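Side-chain contacts in molybdenum ABC transporter, periplasmic molybdenum-binding protein (Vibrio cholerae, PDB 4RXL), which binds tungstate in this crystal and probably delivers molybdate or tungstate to an ABC importer as its periplasmic solute-binding protein: residues A[152-155]-A[156-159]; A[168-171]-A[172-176]. One frame throughout, in Å; residues are numbered along the deposited sequence.

Contact 1: residues A[152-155]-A[156-159]; sequences NVRL and ALAL. With WO4 (tungstate(VI)ion), chain B.
Asn152 is tied to Ala156 through its backbone carbonyl, Asn152 O accepting Ala156 N at 3.3 Å. Asn152 is the N-cap residue of helix 153-161, and its side chain makes the capping bond. With CG lodged between the backbone N and the carbonyl carbon (chi1 68°), OD1 turns back over the first turn and accepts Leu155 N at 3.0 Å; the donor stands above the amide plane, 36° out of it. A weak second bond reaches the same OD1 from Arg154 N. Val153 is the first helical residue, and its N-H is spent on the ligand instead: Val153 N gives a nearly straight bond (168°) of 2.7 Å to tungstate O1. The anion thus sits at the amino end of the helix, where the helix dipole would probably help to hold its charge. At the other end of the same residue, Val153 O receives Leu157 N at 2.9 Å. Arg154 bends at chi2 and runs alongside Leu157, both side chains pointing the same way, with Arg154 CD 3.9 Å from Leu157 CD2. That methyl meets the guanidinium end obliquely, while NE forms a salt bridge with Asp174 and NH1 a hydrogen bond to Asn16 OD1. Leu155 closes the segment with a weak bond from Leu159 N to its O, against which Leu159 CG also rests at 3.7 Å. Leu155, Ala156 and Leu159 face strand 147-150, whereas Val153 and Leu157 pack on Asp174 of helix 172-177 and Val153 also on strand 168-171.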
loop_
_atom_site.group_PDB
_atom_site.type_symbol
_atom_site.label_atom_id
_atom_site.label_comp_id
_atom_site.label_asym_id
_atom_site.label_seq_id
_atom_site.Cartn_x
_atom_site.Cartn_y
_atom_site.Cartn_z
ATOM N N ASN A 152 0.667 -0.755 9.250
ATOM C CA ASN A 152 0.825 -0.738 7.806
ATOM C C ASN A 152 0.348 -2.042 7.219
ATOM O O ASN A 152 0.102 -3.001 7.969
ATOM C CB ASN A 152 2.270 -0.395 7.400
ATOM C CG ASN A 152 3.262 -1.463 7.757
ATOM O OD1 ASN A 152 3.148 -2.614 7.291
ATOM N ND2 ASN A 152 4.272 -1.102 8.502
ATOM N N VAL A 153 0.187 -2.053 5.896
ATOM C CA VAL A 153 -0.394 -3.197 5.228
ATOM C C VAL A 153 0.487 -4.444 5.326
ATOM O O VAL A 153 -0.036 -5.547 5.333
ATOM C CB VAL A 153 -0.760 -2.853 3.788
ATOM C CG1 VAL A 153 0.441 -2.757 2.884
ATOM C CG2 VAL A 153 -1.773 -3.857 3.264
ATOM N N ARG A 154 1.808 -4.302 5.423
ATOM C CA ARG A 154 2.651 -5.471 5.542
ATOM C C ARG A 154 2.533 -6.135 6.906
ATOM O O ARG A 154 2.701 -7.345 7.018
ATOM C CB ARG A 154 4.087 -5.128 5.151
ATOM C CG ARG A 154 4.231 -4.797 3.664
ATOM C CD ARG A 154 3.969 -6.001 2.772
ATOM N NE ARG A 154 4.179 -5.778 1.333
ATOM C CZ ARG A 154 5.327 -5.966 0.693
ATOM N NH1 ARG A 154 6.406 -6.370 1.351
ATOM N NH2 ARG A 154 5.401 -5.741 -0.619
ATOM N N LEU A 155 2.214 -5.362 7.940
ATOM C CA LEU A 155 1.987 -5.948 9.254
ATOM C C LEU A 155 0.655 -6.690 9.266
ATOM O O LEU A 155 0.510 -7.673 9.973
ATOM C CB LEU A 155 2.041 -4.876 10.331
ATOM C CG LEU A 155 3.450 -4.286 10.573
ATOM C CD1 LEU A 155 3.347 -3.023 11.417
ATOM C CD2 LEU A 155 4.422 -5.266 11.220
ATOM N N ALA A 156 -0.316 -6.186 8.494
ATOM C CA ALA A 156 -1.571 -6.909 8.302
ATOM C C ALA A 156 -1.308 -8.229 7.573
ATOM O O ALA A 156 -1.793 -9.291 7.987
ATOM C CB ALA A 156 -2.556 -6.057 7.512
ATOM N N LEU A 157 -0.589 -8.171 6.455
ATOM C CA LEU A 157 -0.154 -9.385 5.771
ATOM C C LEU A 157 0.489 -10.407 6.713
ATOM O O LEU A 157 0.121 -11.584 6.687
ATOM C CB LEU A 157 0.822 -9.018 4.648
ATOM C CG LEU A 157 1.433 -10.166 3.841
ATOM C CD1 LEU A 157 0.369 -10.881 3.036
ATOM C CD2 LEU A 157 2.509 -9.624 2.934
ATOM N N ALA A 158 1.399 -9.964 7.584
ATOM C CA ALA A 158 2.111 -10.897 8.464
ATOM C C ALA A 158 1.190 -11.625 9.441
ATOM O O ALA A 158 1.478 -12.752 9.819
ATOM C CB ALA A 158 3.197 -10.167 9.234
ATOM N N LEU A 159 0.113 -10.975 9.885
ATOM C CA LEU A 159 -0.865 -11.625 10.787
ATOM C C LEU A 159 -1.526 -12.828 10.110
ATOM O O LEU A 159 -1.783 -13.856 10.727
ATOM C CB LEU A 159 -1.962 -10.647 11.227
ATOM C CG LEU A 159 -1.608 -9.591 12.264
ATOM C CD1 LEU A 159 -2.791 -8.657 12.477
ATOM C CD2 LEU A 159 -1.155 -10.247 13.573
HETATM W W WO4 B . 0.268 1.273 2.997
HETATM O O1 WO4 B . 0.720 0.227 4.655
HETATM O O2 WO4 B . -1.705 1.239 2.457
HETATM O O3 WO4 B . 0.820 3.234 3.276
HETATM O O4 WO4 B . 1.305 0.498 1.388
#

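Contact 2: residues A[168-171]-A[172-176]; sequences GIVY and KTDAL. With WO4 (tungstate(VI)ion), chain B.
Both Tyr171 and Asp174 carry CG anti to the carbonyl carbon and beside the backbone N (chi1 -59° in Asp174), and these torsions lay the two side chains next to each other, pointing the same way. Asp174 OD2 comes to the edge of the phenol ring, near its plane, 3.2 Å from Tyr171 CD2, while the ring and carboxylate planes stand 52° apart. The same oxygen accepts the backbone N-H of Tyr171: the bond from Tyr171 N to Asp174 OD2 is 3.0 Å long, bent at the hydrogen, and arrives on the anti side, somewhat out of the carboxylate plane. Asp174, three residues after the N-cap Tyr171, thus makes the returning half of a capping box; the box is not completed, because the Tyr171 side chain goes to the ligand and does not cap the helix. The hold of Arg154 on the other oxygen, OD1, should help keep the carboxylate charged and fix its rotation.

The chain changes here from strand 168-171 to helix 172-177, the axes of strand 168-171 and helix 172-176 lying at 99° to each other, in a periplasmic binding protein fold whose ligand lies in the cleft. Tyr171 sits at the corner. Its carbonyl starts the helix: Tyr171 O accepts Ala175 N at 3.2 Å, and a weak bond from Asp174 N joins it. At the far end of the ring, Tyr171 OH donates to tungstate O2 over 2.6 Å, with that oxygen in the plane of the ring at its edge. Val170 points toward the helix and crosses Asp174 obliquely, its CB 3.7 Å from Asp174 OD2. Behind the corner, Thr173 OG1 is bonded to Asn84 of strand 78-91 and stands 3.8 Å from Tyr171 CB.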
loop_
_atom_site.group_PDB
_atom_site.type_symbol
_atom_site.label_atom_id
_atom_site.label_comp_id
_atom_site.label_asym_id
_atom_site.label_seq_id
_atom_site.Cartn_x
_atom_site.Cartn_y
_atom_site.Cartn_z
ATOM N N GLY A 168 -7.574 -11.404 5.907
ATOM C CA GLY A 168 -7.071 -10.061 5.943
ATOM C C GLY A 168 -7.312 -9.367 4.630
ATOM O O GLY A 168 -7.607 -10.008 3.612
ATOM N N ILE A 169 -7.188 -8.048 4.660
ATOM C CA ILE A 169 -7.357 -7.230 3.469
ATOM C C ILE A 169 -6.043 -6.504 3.171
ATOM O O ILE A 169 -5.580 -5.694 3.939
ATOM C CB ILE A 169 -8.546 -6.258 3.585
ATOM C CG1 ILE A 169 -9.845 -7.040 3.721
ATOM C CG2 ILE A 169 -8.607 -5.366 2.342
ATOM C CD1 ILE A 169 -11.024 -6.186 4.138
ATOM N N VAL A 170 -5.456 -6.820 2.020
ATOM C CA VAL A 170 -4.194 -6.291 1.613
ATOM C C VAL A 170 -4.274 -5.929 0.130
ATOM O O VAL A 170 -5.319 -6.104 -0.516
ATOM C CB VAL A 170 -3.017 -7.256 1.893
ATOM C CG1 VAL A 170 -2.883 -7.562 3.375
ATOM C CG2 VAL A 170 -3.165 -8.527 1.085
ATOM N N TYR A 171 -3.167 -5.441 -0.430
ATOM C CA TYR A 171 -3.116 -5.257 -1.868
ATOM C C TYR A 171 -2.770 -6.536 -2.597
ATOM O O TYR A 171 -2.165 -7.462 -2.049
ATOM C CB TYR A 171 -2.133 -4.167 -2.250
ATOM C CG TYR A 171 -2.350 -2.859 -1.543
ATOM C CD1 TYR A 171 -3.363 -2.015 -1.958
ATOM C CD2 TYR A 171 -1.515 -2.428 -0.519
ATOM C CE1 TYR A 171 -3.561 -0.774 -1.334
ATOM C CE2 TYR A 171 -1.689 -1.192 0.085
ATOM C CZ TYR A 171 -2.702 -0.371 -0.343
ATOM O OH TYR A 171 -2.959 0.803 0.275
ATOM N N LYS A 172 -3.171 -6.591 -3.862
ATOM C CA LYS A 172 -2.841 -7.673 -4.776
ATOM C C LYS A 172 -1.341 -7.927 -4.776
ATOM O O LYS A 172 -0.904 -9.072 -4.715
ATOM C CB LYS A 172 -3.340 -7.340 -6.187
ATOM C CG LYS A 172 -2.888 -8.274 -7.297
ATOM C CD LYS A 172 -3.564 -9.617 -7.239
ATOM C CE LYS A 172 -3.283 -10.402 -8.514
ATOM N NZ LYS A 172 -3.738 -9.677 -9.742
ATOM N N THR A 173 -0.551 -6.860 -4.790
ATOM C CA THR A 173 0.917 -6.992 -4.827
ATOM C C THR A 173 1.467 -7.614 -3.557
ATOM O O THR A 173 2.485 -8.301 -3.598
ATOM C CB THR A 173 1.587 -5.643 -5.080
ATOM O OG1 THR A 173 1.121 -4.739 -4.088
ATOM C CG2 THR A 173 1.276 -5.112 -6.469
ATOM N N ASP A 174 0.802 -7.416 -2.417
ATOM C CA ASP A 174 1.280 -8.004 -1.157
ATOM C C ASP A 174 1.041 -9.516 -1.199
ATOM O O ASP A 174 1.918 -10.313 -0.869
ATOM C CB ASP A 174 0.556 -7.410 0.049
ATOM C CG ASP A 174 0.715 -5.917 0.175
ATOM O OD1 ASP A 174 1.850 -5.394 0.075
ATOM O OD2 ASP A 174 -0.309 -5.272 0.393
ATOM N N ALA A 175 -0.144 -9.927 -1.626
ATOM C CA ALA A 175 -0.447 -11.355 -1.754
ATOM C C ALA A 175 0.485 -12.041 -2.742
ATOM O O ALA A 175 0.995 -13.145 -2.469
ATOM C CB ALA A 175 -1.905 -11.547 -2.165
ATOM N N LEU A 176 0.773 -11.366 -3.857
ATOM C CA LEU A 176 1.544 -11.964 -4.965
ATOM C C LEU A 176 2.944 -12.410 -4.536
ATOM O O LEU A 176 3.455 -13.400 -5.050
ATOM C CB LEU A 176 1.649 -10.970 -6.133
ATOM C CG LEU A 176 1.845 -11.523 -7.537
ATOM C CD1 LEU A 176 0.628 -12.331 -7.976
ATOM C CD2 LEU A 176 2.109 -10.369 -8.494
HETATM W W WO4 B . 0.268 1.273 2.997
HETATM O O1 WO4 B . 0.720 0.227 4.655
HETATM O O2 WO4 B . -1.705 1.239 2.457
HETATM O O3 WO4 B . 0.820 3.234 3.276
HETATM O O4 WO4 B . 1.305 0.498 1.388
#

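How the contacts relate
Contacts 1 and 2 follow one another along the chain, their centres 9 Å apart, and converge on one tungstate: the first supplies a backbone N-H at a helix start, the second a phenol hydroxyl, and Ser13 OG, Ser40 OG and Ala126 N are also hydrogen-bonded to it. They also join directly. The salt bridge between them is short, with Arg154 NE 2.7 Å from Asp174 OD1. Val153 packs against contact 2, with CG2 3.5 Å from Asp174 OD2 and CG1 3.8 Å from Tyr171 CE2. The bridge and this packing make 152-159 and 168-176 one adjoining wall of the pocket.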